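Local atomic coordinates of exodeoxyribonuclease III (Archaeoglobus fulgidus, PDB entry 2VOA), a protein that acts at abasic sites in DNA as an AP endonuclease and probably also degrades double-stranded DNA in the 3'-5' direction with magnesium or manganese. Residues 66-71 against 92-97; 52-57 against 71-76; 199-204 against 247-252. The protein carries 1 engineered substitution. All blocks are in the same frame, centred on the assembly; numbering follows the deposited sequence.

How the contacts relate
Contacts 1 and 2 are joined and contact 3 stands apart. Contact 1 is a buried, almost wholly aliphatic meeting of the two sheets, with no hydrogen bond across it; contact 2, next to it, lies at the surface, where the link leaving strand 63-70 packs on strand 54-60 with a mixture of carbon contacts and one weak hydrogen bond. They share L71, their centres are 6 Å apart, and backbone bonds S70 O to H54 N and K95 O to E75 N probably tie them. Contact 3 is buried beyond the chain's centre, its centre about 21 Å from that of contact 1; there backbone bonds, water, predicted metal-site residues and DNA outweigh aliphatic packing.

Contact 1 (66-71 against 92-97); sequences VAIASL and IRAKIA
V66, I68 and S70 of strand 63-70 face I92, A94 and I96 of strand 91-96 across the interior between the two sheets of this DNase I-like fold. The short segments run in nearly the same direction, 24° apart, and their axes approach to 7.5 Å. No hydrogen bond crosses between them, so the evidence for the contact is side-chain packing alone.

The aliphatic contacts form two clusters. In the first, V66 and I92 pass each other in opposite senses, and V66 CG2 lies 3.5 Å from I92 CG2. The same I92 methyl also reaches I68, whose CG1 is 3.8 Å away; with I92 CG1 anti to the backbone N (chi1 -172°), CG2 is left as the branch turned to both partners. In the second, the other arm of I68 is used: CG2, set anti to the backbone N by chi1 -50°, stands 3.5 Å from I96 CD1, a tight carbon pair. I68 CD1 reaches more loosely over A94, 4.5 Å from its CB. Because I68 spans both clusters, an alanine here would probably open a gap between the sheets and leave I92 CG2 and I96 CD1 each short of a partner.

A polar residue closes the row through carbon. S70 CB presses on I96 CG2 at 3.4 Å, closer than usual van der Waals contact, while S70 OG is hydrogen-bonded to the backbone oxygen of E72.

Around this core, strand 63-70 is held in its sheet between strands 54-60 and 30-34, and I30 of the latter touches both I68 and I96. On the other side of the interface, F79 and V77 of strand 77-79 pack on I92 and A94, while strand 99-105 brings N103 against V66 and I92, and Y105, a predicted active-site residue, against V66.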
loop_
_atom_site.group_PDB
_atom_site.type_symbol
_atom_site.label_atom_id
_atom_site.label_comp_id
_atom_site.label_asym_id
_atom_site.label_seq_id
_atom_site.Cartn_x
_atom_site.Cartn_y
_atom_site.Cartn_z
ATOM N N VAL A 66 -2.414 15.073 15.789
ATOM C CA VAL A 66 -3.228 14.474 16.860
ATOM C C VAL A 66 -4.718 14.707 16.534
ATOM O O VAL A 66 -5.065 15.651 15.833
ATOM C CB VAL A 66 -2.894 15.103 18.245
ATOM C CG1 VAL A 66 -1.527 14.622 18.769
ATOM C CG2 VAL A 66 -2.960 16.646 18.216
ATOM N N ALA A 67 -5.586 13.840 17.026
ATOM C CA ALA A 67 -7.030 13.975 16.768
ATOM C C ALA A 67 -7.754 13.320 17.935
ATOM O O ALA A 67 -7.150 12.504 18.665
ATOM C CB ALA A 67 -7.390 13.296 15.445
ATOM N N ILE A 68 -9.022 13.706 18.147
ATOM C CA ILE A 68 -9.872 12.989 19.108
ATOM C C ILE A 68 -11.212 12.725 18.412
ATOM O O ILE A 68 -11.836 13.659 17.882
ATOM C CB ILE A 68 -10.138 13.794 20.401
ATOM C CG1 ILE A 68 -8.837 14.326 21.010
ATOM C CG2 ILE A 68 -10.987 12.939 21.418
ATOM C CD1 ILE A 68 -9.100 15.453 22.049
ATOM N N ALA A 69 -11.597 11.450 18.373
ATOM C CA ALA A 69 -12.938 11.035 17.908
ATOM C C ALA A 69 -13.846 10.775 19.119
ATOM O O ALA A 69 -13.388 10.264 20.164
ATOM C CB ALA A 69 -12.827 9.797 17.024
ATOM N N SER A 70 -15.116 11.146 19.003
ATOM C CA SER A 70 -16.035 10.980 20.122
ATOM C C SER A 70 -17.488 10.879 19.709
ATOM O O SER A 70 -17.886 11.355 18.629
ATOM C CB SER A 70 -15.843 12.112 21.147
ATOM O OG SER A 70 -16.096 13.394 20.576
ATOM N N LEU A 71 -18.282 10.234 20.559
ATOM C CA LEU A 71 -19.714 10.124 20.310
ATOM C C LEU A 71 -20.405 11.473 20.553
ATOM O O LEU A 71 -21.314 11.867 19.815
ATOM C CB LEU A 71 -20.322 9.019 21.192
ATOM C CG LEU A 71 -19.814 7.602 20.868
ATOM C CD1 LEU A 71 -20.316 6.606 21.915
ATOM C CD2 LEU A 71 -20.204 7.156 19.451
ATOM N N ILE A 92 -3.854 18.308 21.488
ATOM C CA ILE A 92 -5.224 18.755 21.235
ATOM C C ILE A 92 -6.024 18.496 22.497
ATOM O O ILE A 92 -5.874 17.432 23.137
ATOM C CB ILE A 92 -5.841 18.074 19.961
ATOM C CG1 ILE A 92 -7.196 18.704 19.584
ATOM C CG2 ILE A 92 -5.921 16.534 20.106
ATOM C CD1 ILE A 92 -7.798 18.142 18.303
ATOM N N ARG A 93 -6.843 19.478 22.870
ATOM C CA ARG A 93 -7.603 19.412 24.108
ATOM C C ARG A 93 -9.051 19.810 23.873
ATOM O O ARG A 93 -9.311 20.701 23.100
ATOM C CB ARG A 93 -6.984 20.351 25.121
ATOM C CG ARG A 93 -7.724 20.422 26.453
ATOM C CD ARG A 93 -6.843 21.090 27.445
ATOM N NE ARG A 93 -7.258 20.879 28.829
ATOM C CZ ARG A 93 -6.635 21.447 29.853
ATOM N NH1 ARG A 93 -5.575 22.220 29.622
ATOM N NH2 ARG A 93 -7.046 21.239 31.095
ATOM N N ALA A 94 -9.971 19.140 24.550
ATOM C CA ALA A 94 -11.395 19.419 24.388
ATOM C C ALA A 94 -12.148 18.960 25.613
ATOM O O ALA A 94 -11.705 18.051 26.305
ATOM C CB ALA A 94 -11.943 18.722 23.138
ATOM N N LYS A 95 -13.295 19.587 25.875
ATOM C CA LYS A 95 -14.238 19.045 26.829
ATOM C C LYS A 95 -15.207 18.157 26.030
ATOM O O LYS A 95 -15.897 18.634 25.106
ATOM C CB LYS A 95 -15.006 20.185 27.509
ATOM C CG LYS A 95 -15.851 19.752 28.716
ATOM C CD LYS A 95 -16.701 20.923 29.168
ATOM C CE LYS A 95 -17.499 20.625 30.427
ATOM N NZ LYS A 95 -16.616 20.111 31.507
ATOM N N ILE A 96 -15.237 16.870 26.371
ATOM C CA ILE A 96 -16.053 15.890 25.638
ATOM C C ILE A 96 -16.878 15.093 26.632
ATOM O O ILE A 96 -16.302 14.436 27.515
ATOM C CB ILE A 96 -15.166 14.923 24.816
ATOM C CG1 ILE A 96 -14.310 15.735 23.838
ATOM C CG2 ILE A 96 -16.008 13.910 24.065
ATOM C CD1 ILE A 96 -13.227 14.950 23.125
ATOM N N ALA A 97 -18.205 15.172 26.481
ATOM C CA ALA A 97 -19.133 14.448 27.378
ATOM C C ALA A 97 -18.774 14.714 28.855
ATOM O O ALA A 97 -18.762 13.805 29.683
ATOM C CB ALA A 97 -19.083 12.945 27.070
#

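Contact 2 (52-57 against 71-76); sequences GYHVVF and LEEPED
Y53 and L71 bring their CA atoms to 5.1 Å, and the touching parts, 52-56 and 71-74, run 26° apart, with the H54 and E73 CA atoms 6.1 Å from each other. This is a surface edge of the DNase I-like sandwich: a Schellman motif, with G52 as its C-prime residue, ends helix 45-49 and leads into edge strand 54-60, while 71-76 carries the chain from one sheet to the other.

L71 lays its CD2 methyl over one face of the Y53 ring in a CH-pi contact, 3.7 Å from the centroid and displaced toward CZ. The phenol itself is anchored elsewhere, its OH hydrogen-bonded to the backbone oxygen of P28.

H54 is the polar element. Its CG stands anti to the carbonyl carbon (chi1 -65°), which carries the ring out beside L71 O and over E73. There ND1 donates weakly to L71 O, at 3.3 Å with a bent N-H...O angle of 131°; the acceptor sits at the ring edge, near its plane. E73 covers one ring face instead, with CB 3.9 Å from the H54 centroid, another CH-pi contact, and its backbone N over the same ring.

P74 packs farther along, against H54 and V56 of strand 54-60. Its CD lies 3.7 Å from H54 CB, and its CG meets V56 CG1 at 3.9 Å.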
loop_
_atom_site.group_PDB
_atom_site.type_symbol
_atom_site.label_atom_id
_atom_site.label_comp_id
_atom_site.label_asym_id
_atom_site.label_seq_id
_atom_site.Cartn_x
_atom_site.Cartn_y
_atom_site.Cartn_z
ATOM N N GLY A 52 -20.782 7.604 12.891
ATOM C CA GLY A 52 -21.419 8.287 14.011
ATOM C C GLY A 52 -20.442 8.890 15.014
ATOM O O GLY A 52 -20.797 9.101 16.177
ATOM N N TYR A 53 -19.228 9.180 14.559
ATOM C CA TYR A 53 -18.225 9.849 15.406
ATOM C C TYR A 53 -17.934 11.282 14.974
ATOM O O TYR A 53 -17.690 11.552 13.796
ATOM C CB TYR A 53 -16.917 9.039 15.463
ATOM C CG TYR A 53 -16.992 7.916 16.470
ATOM C CD1 TYR A 53 -17.605 6.696 16.151
ATOM C CD2 TYR A 53 -16.479 8.094 17.760
ATOM C CE1 TYR A 53 -17.698 5.662 17.093
ATOM C CE2 TYR A 53 -16.562 7.049 18.718
ATOM C CZ TYR A 53 -17.168 5.854 18.370
ATOM O OH TYR A 53 -17.240 4.852 19.322
ATOM N N HIS A 54 -17.953 12.194 15.941
ATOM C CA HIS A 54 -17.331 13.498 15.773
ATOM C C HIS A 54 -15.838 13.278 15.780
ATOM O O HIS A 54 -15.349 12.326 16.403
ATOM C CB HIS A 54 -17.699 14.429 16.928
ATOM C CG HIS A 54 -19.153 14.769 16.980
ATOM N ND1 HIS A 54 -20.061 14.060 17.738
ATOM C CD2 HIS A 54 -19.855 15.739 16.358
ATOM C CE1 HIS A 54 -21.266 14.580 17.577
ATOM N NE2 HIS A 54 -21.168 15.602 16.747
ATOM N N VAL A 55 -15.117 14.160 15.097
ATOM C CA VAL A 55 -13.664 14.114 15.163
ATOM C C VAL A 55 -13.113 15.534 15.070
ATOM O O VAL A 55 -13.517 16.332 14.194
ATOM C CB VAL A 55 -13.054 13.130 14.105
ATOM C CG1 VAL A 55 -13.289 13.607 12.660
ATOM C CG2 VAL A 55 -11.583 12.854 14.379
ATOM N N VAL A 56 -12.244 15.856 16.021
ATOM C CA VAL A 56 -11.460 17.104 15.977
ATOM C C VAL A 56 -9.969 16.795 15.766
ATOM O O VAL A 56 -9.492 15.721 16.151
ATOM C CB VAL A 56 -11.727 18.003 17.219
ATOM C CG1 VAL A 56 -13.202 18.460 17.237
ATOM C CG2 VAL A 56 -11.416 17.299 18.514
ATOM N N PHE A 57 -9.251 17.711 15.114
ATOM C CA PHE A 57 -7.906 17.359 14.658
ATOM C C PHE A 57 -6.983 18.539 14.500
ATOM O O PHE A 57 -7.416 19.652 14.183
ATOM C CB PHE A 57 -7.987 16.562 13.352
ATOM C CG PHE A 57 -8.995 17.114 12.371
ATOM C CD1 PHE A 57 -8.627 18.116 11.460
ATOM C CD2 PHE A 57 -10.323 16.663 12.386
ATOM C CE1 PHE A 57 -9.561 18.632 10.559
ATOM C CE2 PHE A 57 -11.266 17.187 11.479
ATOM C CZ PHE A 57 -10.873 18.168 10.569
ATOM N N LEU A 71 -18.282 10.234 20.559
ATOM C CA LEU A 71 -19.714 10.124 20.310
ATOM C C LEU A 71 -20.405 11.473 20.553
ATOM O O LEU A 71 -21.314 11.867 19.815
ATOM C CB LEU A 71 -20.322 9.019 21.192
ATOM C CG LEU A 71 -19.814 7.602 20.868
ATOM C CD1 LEU A 71 -20.316 6.606 21.915
ATOM C CD2 LEU A 71 -20.204 7.156 19.451
ATOM N N GLU A 72 -19.961 12.178 21.587
ATOM C CA GLU A 72 -20.522 13.493 21.913
ATOM C C GLU A 72 -19.705 14.604 21.245
ATOM O O GLU A 72 -18.490 14.461 21.042
ATOM C CB GLU A 72 -20.579 13.694 23.433
ATOM C CG GLU A 72 -21.579 12.763 24.157
ATOM C CD GLU A 72 -22.980 12.835 23.540
ATOM O OE1 GLU A 72 -23.453 13.959 23.260
ATOM O OE2 GLU A 72 -23.614 11.771 23.324
ATOM N N GLU A 73 -20.368 15.713 20.915
ATOM C CA GLU A 73 -19.681 16.827 20.265
ATOM C C GLU A 73 -18.661 17.512 21.183
ATOM O O GLU A 73 -19.026 18.010 22.257
ATOM C CB GLU A 73 -20.691 17.846 19.725
ATOM C CG GLU A 73 -20.047 18.903 18.873
ATOM C CD GLU A 73 -21.065 19.780 18.183
ATOM O OE1 GLU A 73 -22.222 19.845 18.651
ATOM O OE2 GLU A 73 -20.712 20.407 17.167
ATOM N N PRO A 74 -17.376 17.518 20.775
ATOM C CA PRO A 74 -16.358 18.221 21.556
ATOM C C PRO A 74 -16.636 19.724 21.663
ATOM O O PRO A 74 -17.144 20.350 20.710
ATOM C CB PRO A 74 -15.077 17.985 20.752
ATOM C CG PRO A 74 -15.321 16.707 20.033
ATOM C CD PRO A 74 -16.766 16.809 19.630
ATOM N N GLU A 75 -16.364 20.275 22.841
ATOM C CA GLU A 75 -16.458 21.720 23.088
ATOM C C GLU A 75 -15.123 22.267 23.555
ATOM O O GLU A 75 -14.233 21.502 23.967
ATOM C CB GLU A 75 -17.482 22.022 24.179
ATOM C CG GLU A 75 -18.459 20.913 24.416
ATOM C CD GLU A 75 -19.640 21.332 25.252
ATOM O OE1 GLU A 75 -19.433 21.906 26.342
ATOM O OE2 GLU A 75 -20.768 21.039 24.825
ATOM N N ASP A 76 -14.984 23.593 23.486
ATOM C CA ASP A 76 -13.817 24.277 24.058
ATOM C C ASP A 76 -12.509 23.665 23.555
ATOM O O ASP A 76 -11.604 23.342 24.342
ATOM C CB ASP A 76 -13.874 24.240 25.597
ATOM C CG ASP A 76 -15.133 24.904 26.163
ATOM O OD1 ASP A 76 -15.629 25.893 25.581
ATOM O OD2 ASP A 76 -15.628 24.428 27.205
#

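Contact 3 (199-204 against 247-252); sequences TFYDYR and DHLPLV. With nucleotides of chain C; nucleotides of chain D.
T199 and Y201 hold segment 247-252 by two backbone hydrogen bonds: L249 N to T199 O, 2.8 Å at 161°, and Y201 N to D247 O, 3.1 Å at 174°. They flank F200 and H248, a single antiparallel bridge of the non-hydrogen-bonded kind. T199 and F200 also form a classic beta bulge opposite W215.

Water 1 adds an indirect link, accepting from Y203 N at 2.9 Å and donating to D247 OD2 at 2.8 Å; it also accepts a weak bond from the guanine N2 of DG1 in chain C. Beside it, D202 makes an Asx turn with R204 N, and its carboxylate is gripped side-on by R204 NE and NH2, which holds the guanidinium over DG1 of chain C and DC10 of chain D.

The rings carry the packing. Y203 is sandwiched: D247 CB sits 3.6 Å from the ring centroid over one face, and C5' of DC2 in chain C lies 3.5 Å above the opposite face. The backbone bridge sets F200 CB over the H248 ring face, and chi1 170° turns the phenyl ring to bring CD1 3.4 Å from H248 NE2. Farther along, L249 CD1 meets the edge of the Y201 ring, 3.7 Å from CE1.

D218 OD1, of a residue predicted to matter for catalysis, is hydrogen-bonded to both H248 ND1 and T199 OG1, consistent with T199 helping to orient D218. D247 is a predicted magnesium ligand; H248, the predicted proton acceptor, forms with D218 the Asp-His pair expected of AP/ExoA endonucleases, with the DNA packed on the neighbouring Y203 and R204.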
loop_
_atom_site.group_PDB
_atom_site.type_symbol
_atom_site.label_atom_id
_atom_site.label_comp_id
_atom_site.label_asym_id
_atom_site.label_seq_id
_atom_site.Cartn_x
_atom_site.Cartn_y
_atom_site.Cartn_z
ATOM N N THR A 199 2.359 -1.566 24.336
ATOM C CA THR A 199 1.501 -0.823 23.421
ATOM C C THR A 199 2.234 -0.512 22.100
ATOM O O THR A 199 1.701 0.184 21.242
ATOM C CB THR A 199 0.981 0.491 24.065
ATOM O OG1 THR A 199 2.083 1.263 24.578
ATOM C CG2 THR A 199 -0.029 0.184 25.187
ATOM N N PHE A 200 3.479 -0.985 21.995
ATOM C CA PHE A 200 4.330 -0.725 20.834
ATOM C C PHE A 200 5.272 -1.889 20.569
ATOM O O PHE A 200 5.936 -2.383 21.479
ATOM C CB PHE A 200 5.142 0.550 21.042
ATOM C CG PHE A 200 6.216 0.752 20.009
ATOM C CD1 PHE A 200 5.882 1.112 18.709
ATOM C CD2 PHE A 200 7.553 0.576 20.340
ATOM C CE1 PHE A 200 6.889 1.305 17.727
ATOM C CE2 PHE A 200 8.566 0.774 19.376
ATOM C CZ PHE A 200 8.211 1.137 18.054
ATOM N N TYR A 201 5.332 -2.322 19.308
ATOM C CA TYR A 201 6.318 -3.300 18.859
ATOM C C TYR A 201 6.907 -2.729 17.578
ATOM O O TYR A 201 6.164 -2.435 16.633
ATOM C CB TYR A 201 5.673 -4.655 18.550
ATOM C CG TYR A 201 5.101 -5.351 19.757
ATOM C CD1 TYR A 201 3.772 -5.163 20.116
ATOM C CD2 TYR A 201 5.879 -6.238 20.516
ATOM C CE1 TYR A 201 3.220 -5.816 21.220
ATOM C CE2 TYR A 201 5.338 -6.890 21.615
ATOM C CZ TYR A 201 4.019 -6.673 21.958
ATOM O OH TYR A 201 3.467 -7.332 23.035
ATOM N N ASP A 202 8.224 -2.554 17.552
ATOM C CA ASP A 202 8.906 -1.944 16.404
ATOM C C ASP A 202 8.744 -2.814 15.170
ATOM O O ASP A 202 8.984 -4.013 15.240
ATOM C CB ASP A 202 10.388 -1.729 16.749
ATOM C CG ASP A 202 11.111 -0.860 15.750
ATOM O OD1 ASP A 202 11.027 -1.128 14.543
ATOM O OD2 ASP A 202 11.834 0.074 16.186
ATOM N N TYR A 203 8.336 -2.219 14.047
ATOM C CA TYR A 203 8.166 -2.971 12.798
ATOM C C TYR A 203 9.441 -3.731 12.394
ATOM O O TYR A 203 9.391 -4.790 11.741
ATOM C CB TYR A 203 7.868 -2.024 11.650
ATOM C CG TYR A 203 6.504 -1.365 11.591
ATOM C CD1 TYR A 203 6.402 0.015 11.382
ATOM C CD2 TYR A 203 5.327 -2.110 11.666
ATOM C CE1 TYR A 203 5.161 0.641 11.253
ATOM C CE2 TYR A 203 4.065 -1.485 11.552
ATOM C CZ TYR A 203 3.996 -0.121 11.326
ATOM O OH TYR A 203 2.775 0.500 11.188
ATOM N N ARG A 204 10.582 -3.155 12.760
ATOM C CA ARG A 204 11.879 -3.630 12.297
ATOM C C ARG A 204 12.367 -4.869 13.036
ATOM O O ARG A 204 13.299 -5.539 12.598
ATOM C CB ARG A 204 12.910 -2.520 12.454
ATOM C CG ARG A 204 12.780 -1.418 11.442
ATOM C CD ARG A 204 13.611 -0.212 11.835
ATOM N NE ARG A 204 13.075 0.473 13.003
ATOM C CZ ARG A 204 13.535 1.632 13.461
ATOM N NH1 ARG A 204 14.550 2.245 12.837
ATOM N NH2 ARG A 204 12.986 2.177 14.532
ATOM N N ASP A 247 2.206 0.225 14.213
ATOM C CA ASP A 247 3.177 -0.394 15.125
ATOM C C ASP A 247 2.728 -0.330 16.597
ATOM O O ASP A 247 3.203 -1.118 17.418
ATOM C CB ASP A 247 4.621 0.135 14.930
ATOM C CG ASP A 247 4.709 1.657 14.794
ATOM O OD1 ASP A 247 3.702 2.392 15.017
ATOM O OD2 ASP A 247 5.837 2.132 14.508
ATOM N N HIS A 248 1.802 0.578 16.915
ATOM C CA HIS A 248 1.213 0.663 18.262
ATOM C C HIS A 248 -0.104 -0.125 18.375
ATOM O O HIS A 248 -0.768 -0.381 17.355
ATOM C CB HIS A 248 0.966 2.130 18.642
ATOM C CG HIS A 248 2.219 2.907 18.854
ATOM N ND1 HIS A 248 2.597 3.377 20.100
ATOM C CD2 HIS A 248 3.154 3.341 17.983
ATOM C CE1 HIS A 248 3.739 4.027 19.985
ATOM N NE2 HIS A 248 4.107 4.013 18.718
ATOM N N LEU A 249 -0.477 -0.459 19.619
ATOM C CA LEU A 249 -1.780 -1.047 19.967
ATOM C C LEU A 249 -2.683 0.036 20.605
ATOM O O LEU A 249 -2.169 0.922 21.313
ATOM C CB LEU A 249 -1.593 -2.126 21.055
ATOM C CG LEU A 249 -1.007 -3.502 20.768
ATOM C CD1 LEU A 249 0.468 -3.421 20.384
ATOM C CD2 LEU A 249 -1.183 -4.374 21.991
ATOM N N PRO A 250 -4.023 -0.037 20.405
ATOM C CA PRO A 250 -4.874 0.821 21.242
ATOM C C PRO A 250 -4.759 0.453 22.724
ATOM O O PRO A 250 -4.629 -0.741 23.075
ATOM C CB PRO A 250 -6.308 0.481 20.767
ATOM C CG PRO A 250 -6.131 0.000 19.390
ATOM C CD PRO A 250 -4.845 -0.813 19.454
ATOM N N LEU A 251 -4.814 1.469 23.574
ATOM C CA LEU A 251 -4.879 1.278 25.012
ATOM C C LEU A 251 -6.270 1.790 25.417
ATOM O O LEU A 251 -6.662 2.893 24.996
ATOM C CB LEU A 251 -3.749 2.046 25.721
ATOM C CG LEU A 251 -3.710 1.919 27.247
ATOM C CD1 LEU A 251 -3.384 0.477 27.661
ATOM C CD2 LEU A 251 -2.703 2.940 27.837
ATOM N N VAL A 252 -7.011 0.965 26.164
ATOM C CA VAL A 252 -8.437 1.203 26.466
ATOM C C VAL A 252 -8.627 1.263 27.980
ATOM O O VAL A 252 -8.059 0.436 28.703
ATOM C CB VAL A 252 -9.345 0.075 25.886
ATOM C CG1 VAL A 252 -10.841 0.392 26.090
ATOM C CG2 VAL A 252 -9.042 -0.159 24.393
ATOM O "O5'" DG C 1 12.510 -4.771 8.789
ATOM C "C5'" DG C 1 11.551 -4.577 7.764
ATOM C "C4'" DG C 1 10.239 -4.093 8.363
ATOM O "O4'" DG C 1 10.379 -2.849 9.114
ATOM C "C3'" DG C 1 9.167 -3.783 7.334
ATOM O "O3'" DG C 1 7.900 -3.988 7.934
ATOM C "C2'" DG C 1 9.377 -2.307 7.014
ATOM C "C1'" DG C 1 9.819 -1.776 8.378
ATOM N N9 DG C 1 10.854 -0.763 8.314
ATOM C C8 DG C 1 11.976 -0.749 7.505
ATOM N N7 DG C 1 12.736 0.285 7.714
ATOM C C5 DG C 1 12.098 0.978 8.724
ATOM C C6 DG C 1 12.461 2.183 9.341
ATOM O O6 DG C 1 13.474 2.858 9.095
ATOM N N1 DG C 1 11.547 2.555 10.335
ATOM C C2 DG C 1 10.398 1.850 10.661
ATOM N N2 DG C 1 9.621 2.364 11.637
ATOM N N3 DG C 1 10.050 0.710 10.067
ATOM C C4 DG C 1 10.941 0.346 9.113
ATOM P P DC C 2 6.550 -4.041 7.100
ATOM O OP1 DC C 2 5.614 -4.800 7.951
ATOM O OP2 DC C 2 6.833 -4.494 5.709
ATOM O "O5'" DC C 2 6.059 -2.545 6.948
ATOM C "C5'" DC C 2 5.623 -1.886 8.138
ATOM C "C4'" DC C 2 5.528 -0.402 7.913
ATOM O "O4'" DC C 2 6.874 0.126 7.961
ATOM C "C3'" DC C 2 4.909 0.033 6.582
ATOM O "O3'" DC C 2 3.942 1.006 6.849
ATOM C "C2'" DC C 2 6.071 0.702 5.852
ATOM C "C1'" DC C 2 6.891 1.192 7.047
ATOM N N1 DC C 2 8.315 1.603 6.706
ATOM C C2 DC C 2 8.886 2.674 7.410
ATOM O O2 DC C 2 8.244 3.227 8.309
ATOM N N3 DC C 2 10.148 3.066 7.082
ATOM C C4 DC C 2 10.807 2.450 6.102
ATOM N N4 DC C 2 12.041 2.889 5.839
ATOM C C5 DC C 2 10.256 1.362 5.371
ATOM C C6 DC C 2 9.010 0.981 5.694
ATOM P P DC D 10 10.955 12.012 14.693
ATOM O OP1 DC D 10 9.905 12.874 15.306
ATOM O OP2 DC D 10 12.392 12.175 15.060
ATOM O "O5'" DC D 10 10.558 10.511 14.996
ATOM C "C5'" DC D 10 9.223 10.079 14.816
ATOM C "C4'" DC D 10 9.211 8.590 15.062
ATOM O "O4'" DC D 10 9.930 7.916 14.004
ATOM C "C3'" DC D 10 9.915 8.159 16.341
ATOM O "O3'" DC D 10 9.022 7.386 17.098
ATOM C "C2'" DC D 10 11.122 7.324 15.906
ATOM C "C1'" DC D 10 10.627 6.817 14.553
ATOM N N1 DC D 10 11.657 6.383 13.558
ATOM C C2 DC D 10 11.387 5.214 12.822
ATOM O O2 DC D 10 10.341 4.579 13.028
ATOM N N3 DC D 10 12.288 4.801 11.894
ATOM C C4 DC D 10 13.404 5.499 11.688
ATOM N N4 DC D 10 14.245 5.022 10.762
ATOM C C5 DC D 10 13.705 6.696 12.427
ATOM C C6 DC D 10 12.805 7.104 13.340
HETATM O O HOH W 1 8.211 0.726 14.089
#